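Local coordinates for protein trimethylamine-N-oxide reductase (Haemophilus influenzae, PDB 7L5I) that probably reduces trimethylamine N-oxide and related oxides at a molybdenum centre held by two molybdopterin guanine dinucleotide cofactors, at residues D338-R343 against S370-I375; G376-G381 against K608-G613. All blocks are in the same frame, centred on the assembly; numbering follows the deposited sequence.

Contact 1. Residues D338-R343 against S370-I375; sequences DFASKR and SMLGQI
Ala340 and Leu372, near the C-terminal ends of helices 329-341 and 359-372, bring the two backbones to 5.8 Å between their CA atoms, and the chains then stay close as far as Arg343 and Gln374. Leu372 supplies the apolar half of the contact. Its CD2 rests on the Ala340 backbone and meets Ala340 CB at 4.0 Å, while both methyls touch Phe339 at CB; the Phe339 ring itself leads away, toward Val210 of strand 208-212. Helix 271-284 adds Leu282, which packs on Ala340 and Leu372.

The polar half is the amide of Gln374. Beyond a CG placed anti to the carbonyl carbon (chi1 -57°), the chain runs extended across to the end of helix 329-341. One N-H of NE2 is directed between two carbonyls, Phe339 O and Lys342 O, each 3.2 Å from NE2. Both bonds are bent, and both oxygens lie out of the amide plane, as suits a bifurcated hydrogen. The other N-H points to a water 2.9 Å from NE2, which lies within hydrogen-bonding range of Ala340 O and Leu372 O. Gln374 OE1 accepts from Thr344 N and also lies 3.4 Å from Arg343 CD, near the plane of the guanidinium at its edge. The Arg343 chain, bent at chi2 and chi3, carries NH1 onward to Pro378 O.

One amide thus serves a helix exit. Thr344 OG1 is a second donor to Phe339 O and Lys342 O, its one proton shared between them or alternating. With acceptor and donor ends both used, the buried amide has its flip state set. Gln374 lies just past the helix of the beta-alpha-beta crossover between strands 344-348 and 381-383, and its amide ties that exit back to the turn leading into the first strand.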
ATOM      1  N   ASP A 338      -1.805  -5.380  31.592  1.00 16.59           N
ATOM      2  CA  ASP A 338      -0.416  -5.477  31.184  1.00 18.75           C
ATOM      3  C   ASP A 338       0.026  -4.222  30.445  1.00 18.40           C
ATOM      4  O   ASP A 338       1.135  -3.736  30.671  1.00 17.74           O
ATOM      5  CB  ASP A 338      -0.204  -6.712  30.325  1.00 21.71           C
ATOM      6  CG  ASP A 338      -0.418  -8.015  31.111  1.00 37.39           C
ATOM      7  OD1 ASP A 338      -0.547  -7.948  32.352  1.00 38.01           O
ATOM      8  OD2 ASP A 338      -0.462  -9.102  30.488  1.00 31.86           O
ATOM      9  N   PHE A 339      -0.826  -3.676  29.572  1.00 17.52           N
ATOM     10  CA  PHE A 339      -0.438  -2.469  28.847  1.00 16.39           C
ATOM     11  C   PHE A 339      -0.152  -1.327  29.820  1.00 17.49           C
ATOM     12  O   PHE A 339       0.718  -0.487  29.571  1.00 19.11           O
ATOM     13  CB  PHE A 339      -1.538  -2.003  27.888  1.00 17.21           C
ATOM     14  CG  PHE A 339      -1.820  -2.924  26.729  1.00 15.95           C
ATOM     15  CD1 PHE A 339      -1.049  -4.037  26.477  1.00 19.31           C
ATOM     16  CD2 PHE A 339      -2.881  -2.647  25.896  1.00 19.82           C
ATOM     17  CE1 PHE A 339      -1.349  -4.881  25.390  1.00 17.77           C
ATOM     18  CE2 PHE A 339      -3.177  -3.466  24.812  1.00 19.65           C
ATOM     19  CZ  PHE A 339      -2.403  -4.572  24.563  1.00 16.30           C
ATOM     20  N   ALA A 340      -0.936  -1.235  30.904  1.00 16.58           N
ATOM     21  CA  ALA A 340      -0.788  -0.145  31.858  1.00 19.77           C
ATOM     22  C   ALA A 340       0.336  -0.398  32.858  1.00 21.80           C
ATOM     23  O   ALA A 340       0.935   0.555  33.372  1.00 22.68           O
ATOM     24  CB  ALA A 340      -2.101   0.075  32.630  1.00 20.24           C
ATOM     25  N   SER A 341       0.650  -1.654  33.130  1.00 22.16           N
ATOM     26  CA  SER A 341       1.636  -1.981  34.142  1.00 22.47           C
ATOM     27  C   SER A 341       3.052  -1.886  33.616  1.00 23.14           C
ATOM     28  O   SER A 341       3.980  -1.695  34.403  1.00 23.18           O
ATOM     29  CB  SER A 341       1.379  -3.398  34.660  1.00 25.84           C
ATOM     30  OG  SER A 341       1.695  -4.331  33.652  1.00 41.82           O
ATOM     31  N   LYS A 342       3.231  -2.028  32.311  1.00 19.92           N
ATOM     32  CA  LYS A 342       4.527  -2.105  31.671  1.00 21.65           C
ATOM     33  C   LYS A 342       4.634  -0.959  30.671  1.00 17.84           C
ATOM     34  O   LYS A 342       3.632  -0.398  30.248  1.00 23.08           O
ATOM     35  CB  LYS A 342       4.708  -3.442  30.934  1.00 24.16           C
ATOM     36  CG  LYS A 342       4.448  -4.691  31.749  1.00 30.87           C
ATOM     37  CD  LYS A 342       5.411  -4.840  32.914  1.00 35.83           C
ATOM     38  CE  LYS A 342       6.844  -5.091  32.472  1.00 48.58           C
ATOM     39  NZ  LYS A 342       7.782  -5.243  33.633  1.00 63.81           N
ATOM     40  N   ARG A 343       5.866  -0.618  30.307  1.00 13.40           N
ATOM     41  CA  ARG A 343       6.098   0.354  29.237  1.00 15.04           C
ATOM     42  C   ARG A 343       5.766  -0.312  27.907  1.00 15.75           C
ATOM     43  O   ARG A 343       6.432  -1.276  27.509  1.00 16.92           O
ATOM     44  CB  ARG A 343       7.538   0.843  29.276  1.00 17.92           C
ATOM     45  CG  ARG A 343       7.890   1.903  28.240  1.00 18.96           C
ATOM     46  CD  ARG A 343       7.097   3.204  28.415  1.00 17.39           C
ATOM     47  NE  ARG A 343       7.164   3.718  29.781  1.00 20.96           N
ATOM     48  CZ  ARG A 343       8.193   4.387  30.289  1.00 20.71           C
ATOM     49  NH1 ARG A 343       9.268   4.665  29.561  1.00 22.01           N
ATOM     50  NH2 ARG A 343       8.140   4.796  31.549  1.00 27.23           N
ATOM     51  N   SER A 370      -3.571   7.361  24.690  1.00 15.95           N
ATOM     52  CA  SER A 370      -3.717   8.527  25.557  1.00 13.25           C
ATOM     53  C   SER A 370      -4.150   8.116  26.951  1.00 14.10           C
ATOM     54  O   SER A 370      -3.640   8.637  27.947  1.00 14.43           O
ATOM     55  CB  SER A 370      -4.736   9.502  24.959  1.00 14.00           C
ATOM     56  OG  SER A 370      -4.243  10.032  23.720  1.00 16.81           O
ATOM     57  N   MET A 371      -5.090   7.181  27.039  1.00 14.52           N
ATOM     58  CA  MET A 371      -5.528   6.709  28.350  1.00 15.15           C
ATOM     59  C   MET A 371      -4.416   5.988  29.106  1.00 15.75           C
ATOM     60  O   MET A 371      -4.344   6.071  30.338  1.00 16.78           O
ATOM     61  CB  MET A 371      -6.741   5.792  28.181  1.00 12.66           C
ATOM     62  CG  MET A 371      -7.951   6.487  27.650  1.00 14.32           C
ATOM     63  SD  MET A 371      -9.410   5.462  27.395  1.00 17.43           S
ATOM     64  CE  MET A 371      -9.824   5.057  29.104  1.00 19.34           C
ATOM     65  N   LEU A 372      -3.535   5.280  28.395  1.00 14.76           N
ATOM     66  CA  LEU A 372      -2.396   4.644  29.036  1.00 14.72           C
ATOM     67  C   LEU A 372      -1.371   5.664  29.496  1.00 16.40           C
ATOM     68  O   LEU A 372      -0.664   5.424  30.475  1.00 18.08           O
ATOM     69  CB  LEU A 372      -1.755   3.656  28.068  1.00 14.28           C
ATOM     70  CG  LEU A 372      -2.602   2.429  27.744  1.00 16.14           C
ATOM     71  CD1 LEU A 372      -1.988   1.672  26.600  1.00 18.59           C
ATOM     72  CD2 LEU A 372      -2.656   1.571  28.968  1.00 16.20           C
ATOM     73  N   GLY A 373      -1.248   6.782  28.785  1.00 15.31           N
ATOM     74  CA  GLY A 373      -0.486   7.907  29.292  1.00 16.29           C
ATOM     75  C   GLY A 373       1.004   7.867  29.068  1.00 17.48           C
ATOM     76  O   GLY A 373       1.734   8.617  29.723  1.00 17.61           O
ATOM     77  N   GLN A 374       1.487   7.030  28.145  1.00 16.77           N
ATOM     78  CA  GLN A 374       2.920   6.841  27.944  1.00 14.71           C
ATOM     79  C   GLN A 374       3.426   7.528  26.677  1.00 15.32           C
ATOM     80  O   GLN A 374       4.599   7.376  26.324  1.00 15.70           O
ATOM     81  CB  GLN A 374       3.236   5.344  27.915  1.00 15.17           C
ATOM     82  CG  GLN A 374       2.807   4.599  29.156  1.00 17.17           C
ATOM     83  CD  GLN A 374       2.919   3.104  28.975  1.00 19.45           C
ATOM     84  OE1 GLN A 374       3.713   2.635  28.171  1.00 19.36           O
ATOM     85  NE2 GLN A 374       2.116   2.354  29.715  1.00 19.02           N
ATOM     86  N   ILE A 375       2.567   8.302  26.013  1.00 15.11           N
ATOM     87  CA  ILE A 375       2.958   9.044  24.818  1.00 14.99           C
ATOM     88  C   ILE A 375       4.057  10.024  25.176  1.00 15.83           C
ATOM     89  O   ILE A 375       3.943  10.757  26.160  1.00 15.53           O
ATOM     90  CB  ILE A 375       1.736   9.771  24.245  1.00 13.55           C
ATOM     91  CG1 ILE A 375       0.728   8.764  23.683  1.00 12.66           C
ATOM     92  CG2 ILE A 375       2.168  10.752  23.172  1.00 14.42           C
ATOM     93  CD1 ILE A 375      -0.643   9.368  23.367  1.00 15.35           C
TER
HETATM   94  O   HOH W   1       0.768   3.189  32.140  1.00 27.83           O

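Contact 2. Residues G376-G381 against K608-G613; sequences GLPGGG and KWVRYG
Val610 lays its two methyls over the backbone of residues 376-378. CG1, anti to the backbone N (chi1 175°), sits against the peptide carbonyl of Gly376, 3.5 Å from Gly376 O, and also borders Leu377 O. CG2 turns to the proline, approaching Pro378 CA at 4.0 Å and, more loosely, the CG of its ring. Ser201 of helix 199-205 touches both Val610 and Pro378.

At the other end, the CA atoms of Gly376 and Gly613 are only 4.1 Å apart, and because Gly376 has no side chain, Tyr612 O can come to 3.6 Å from Gly376 CA. Arg611 O makes a separate approach, 3.5 Å from Gly376 CA, as a CA-H...O contact with an angle of 154° at the hydrogen.

This is a surface packing of two loops: 376-381 connects helix 359-372 to edge strand 381-383 of the parallel sheet, and 608-613 links helices 604-608 and 613-617. Each segment contains a type II beta turn, with Val610 packing on the start of the first and Gly376 lying beside the end of the second. In Leu377 to Gly380, closed by Gly380 N bonding to Leu377 O, Gly379 takes the positive phi of the third position; in Val610 to Gly613 the non-glycine Tyr612 adopts it, at 67°. Tyr612 is also the N-cap residue of helix 613-617.

No direct hydrogen bond joins the segments. A water does so instead, accepting from Gly376 N at 2.9 Å and lying 2.7 Å from Arg611 O, with Gly380 O as a more distant neighbour. The side chain of Arg611 leads away, to salt bridges with Glu191 and Glu194 and to a bound buffer molecule, probably from crystallisation; Tyr612 OH likewise bonds to Glu191.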
ATOM      1  N   GLY A 376       5.123  10.067  24.362  1.00 13.25           N
ATOM      2  CA  GLY A 376       6.231  10.945  24.628  1.00 15.28           C
ATOM      3  C   GLY A 376       7.276  10.429  25.594  1.00 16.53           C
ATOM      4  O   GLY A 376       8.231  11.160  25.901  1.00 17.66           O
ATOM      5  N   LEU A 377       7.122   9.201  26.109  1.00 17.01           N
ATOM      6  CA  LEU A 377       8.117   8.572  26.957  1.00 14.57           C
ATOM      7  C   LEU A 377       8.959   7.579  26.159  1.00 19.72           C
ATOM      8  O   LEU A 377       8.473   6.991  25.192  1.00 17.43           O
ATOM      9  CB  LEU A 377       7.452   7.829  28.103  1.00 17.36           C
ATOM     10  CG  LEU A 377       6.602   8.655  29.068  1.00 22.05           C
ATOM     11  CD1 LEU A 377       5.998   7.707  30.108  1.00 21.85           C
ATOM     12  CD2 LEU A 377       7.454   9.725  29.710  1.00 29.89           C
ATOM     13  N   PRO A 378      10.216   7.369  26.546  1.00 18.75           N
ATOM     14  CA  PRO A 378      11.023   6.328  25.888  1.00 17.79           C
ATOM     15  C   PRO A 378      10.277   5.002  25.866  1.00 16.20           C
ATOM     16  O   PRO A 378       9.714   4.575  26.862  1.00 16.97           O
ATOM     17  CB  PRO A 378      12.284   6.254  26.755  1.00 22.39           C
ATOM     18  CG  PRO A 378      12.407   7.614  27.346  1.00 26.25           C
ATOM     19  CD  PRO A 378      10.971   8.044  27.620  1.00 21.60           C
ATOM     20  N   GLY A 379      10.222   4.388  24.694  1.00 16.45           N
ATOM     21  CA  GLY A 379       9.606   3.094  24.543  1.00 17.95           C
ATOM     22  C   GLY A 379       8.097   3.058  24.634  1.00 14.93           C
ATOM     23  O   GLY A 379       7.517   1.962  24.598  1.00 16.53           O
ATOM     24  N   GLY A 380       7.432   4.208  24.748  1.00 14.50           N
ATOM     25  CA  GLY A 380       6.012   4.184  25.022  1.00 16.58           C
ATOM     26  C   GLY A 380       5.112   4.899  24.033  1.00 15.70           C
ATOM     27  O   GLY A 380       5.569   5.717  23.221  1.00 17.94           O
ATOM     28  N   GLY A 381       3.824   4.616  24.108  1.00 13.95           N
ATOM     29  CA  GLY A 381       2.844   5.353  23.325  1.00 12.57           C
ATOM     30  C   GLY A 381       2.367   4.549  22.131  1.00 12.88           C
ATOM     31  O   GLY A 381       1.907   3.412  22.277  1.00 14.89           O
ATOM     32  N   LYS A 608      18.308   8.497  20.131  1.00 14.90           N
ATOM     33  CA  LYS A 608      17.541   8.732  21.347  1.00 15.98           C
ATOM     34  C   LYS A 608      16.205   9.432  21.108  1.00 16.45           C
ATOM     35  O   LYS A 608      15.513   9.752  22.080  1.00 16.33           O
ATOM     36  CB  LYS A 608      18.383   9.590  22.312  1.00 18.63           C
ATOM     37  CG  LYS A 608      19.615   8.845  22.831  1.00 27.70           C
ATOM     38  CD  LYS A 608      20.601   9.825  23.438  1.00 49.89           C
ATOM     39  CE  LYS A 608      21.478   9.174  24.490  1.00 54.65           C
ATOM     40  NZ  LYS A 608      21.623  10.107  25.638  1.00 58.32           N
ATOM     41  N   TRP A 609      15.832   9.684  19.864  1.00 14.95           N
ATOM     42  CA  TRP A 609      14.681  10.531  19.589  1.00 15.14           C
ATOM     43  C   TRP A 609      13.373   9.845  19.962  1.00 15.09           C
ATOM     44  O   TRP A 609      13.129   8.684  19.602  1.00 14.50           O
ATOM     45  CB  TRP A 609      14.650  10.939  18.114  1.00 14.50           C
ATOM     46  CG  TRP A 609      13.586  11.951  17.847  1.00 16.78           C
ATOM     47  CD1 TRP A 609      13.576  13.265  18.231  1.00 18.90           C
ATOM     48  CD2 TRP A 609      12.356  11.727  17.160  1.00 17.34           C
ATOM     49  NE1 TRP A 609      12.409  13.877  17.809  1.00 20.13           N
ATOM     50  CE2 TRP A 609      11.645  12.946  17.150  1.00 19.08           C
ATOM     51  CE3 TRP A 609      11.780  10.613  16.552  1.00 14.96           C
ATOM     52  CZ2 TRP A 609      10.390  13.073  16.558  1.00 17.78           C
ATOM     53  CZ3 TRP A 609      10.538  10.754  15.951  1.00 15.38           C
ATOM     54  CH2 TRP A 609       9.868  11.972  15.947  1.00 17.15           C
ATOM     55  N   VAL A 610      12.518  10.584  20.677  1.00 13.45           N
ATOM     56  CA  VAL A 610      11.216  10.105  21.120  1.00 12.52           C
ATOM     57  C   VAL A 610      10.142  10.977  20.475  1.00 14.58           C
ATOM     58  O   VAL A 610      10.117  12.201  20.661  1.00 14.67           O
ATOM     59  CB  VAL A 610      11.112  10.113  22.656  1.00 13.95           C
ATOM     60  CG1 VAL A 610       9.703   9.740  23.121  1.00 16.72           C
ATOM     61  CG2 VAL A 610      12.152   9.187  23.270  1.00 19.68           C
ATOM     62  N   ARG A 611       9.250  10.345  19.719  1.00 14.29           N
ATOM     63  CA  ARG A 611       8.153  11.068  19.104  1.00 12.15           C
ATOM     64  C   ARG A 611       7.227  11.632  20.183  1.00 13.33           C
ATOM     65  O   ARG A 611       6.922  10.975  21.170  1.00 12.66           O
ATOM     66  CB  ARG A 611       7.424  10.125  18.146  1.00 13.14           C
ATOM     67  CG  ARG A 611       6.480  10.826  17.186  1.00 15.17           C
ATOM     68  CD  ARG A 611       5.980   9.918  16.042  1.00 16.53           C
ATOM     69  NE  ARG A 611       4.971  10.687  15.305  1.00 17.07           N
ATOM     70  CZ  ARG A 611       5.245  11.609  14.395  1.00 16.05           C
ATOM     71  NH1 ARG A 611       6.512  11.852  14.016  1.00 16.24           N
ATOM     72  NH2 ARG A 611       4.267  12.303  13.834  1.00 21.15           N
ATOM     73  N   TYR A 612       6.805  12.879  20.001  1.00 14.25           N
ATOM     74  CA  TYR A 612       5.941  13.589  20.950  1.00 15.84           C
ATOM     75  C   TYR A 612       6.654  13.875  22.268  1.00 16.06           C
ATOM     76  O   TYR A 612       6.018  14.265  23.244  1.00 14.63           O
ATOM     77  CB  TYR A 612       4.603  12.863  21.180  1.00 15.94           C
ATOM     78  CG  TYR A 612       3.731  12.951  19.938  1.00 16.64           C
ATOM     79  CD1 TYR A 612       3.297  14.186  19.479  1.00 19.75           C
ATOM     80  CD2 TYR A 612       3.431  11.837  19.174  1.00 15.52           C
ATOM     81  CE1 TYR A 612       2.581  14.317  18.326  1.00 24.76           C
ATOM     82  CE2 TYR A 612       2.700  11.973  17.988  1.00 15.24           C
ATOM     83  CZ  TYR A 612       2.277  13.222  17.582  1.00 19.07           C
ATOM     84  OH  TYR A 612       1.552  13.434  16.426  1.00 22.00           O
ATOM     85  N   GLY A 613       7.978  13.735  22.299  1.00 16.34           N
ATOM     86  CA  GLY A 613       8.717  14.063  23.503  1.00 18.22           C
ATOM     87  C   GLY A 613       8.631  15.536  23.857  1.00 16.50           C
ATOM     88  O   GLY A 613       8.527  15.896  25.035  1.00 17.55           O
TER
HETATM   89  O   HOH W   2       5.815   8.650  21.900  1.00 16.87           O

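From the N terminus, helix 329-341 leads through strand 344-348 into helix 359-372, and contact 1 closes this short loop. The chain then enters residues 376-381, on the way to strand 381-383 at the edge of the five-stranded parallel sheet. Contact 2 opens there and closes some 230 residues later, where 608-613 passes into helix 613-617. The loops thus follow in series, neither nesting nor crossing: contact 1 is local to the helix and strand succession, contact 2 brings a distant surface segment to it. They touch directly where Arg343 CD packs 3.7 Å from Gly380 CA and where Ile375 CG2 lies against Tyr612 CB, 3.8 Å apart.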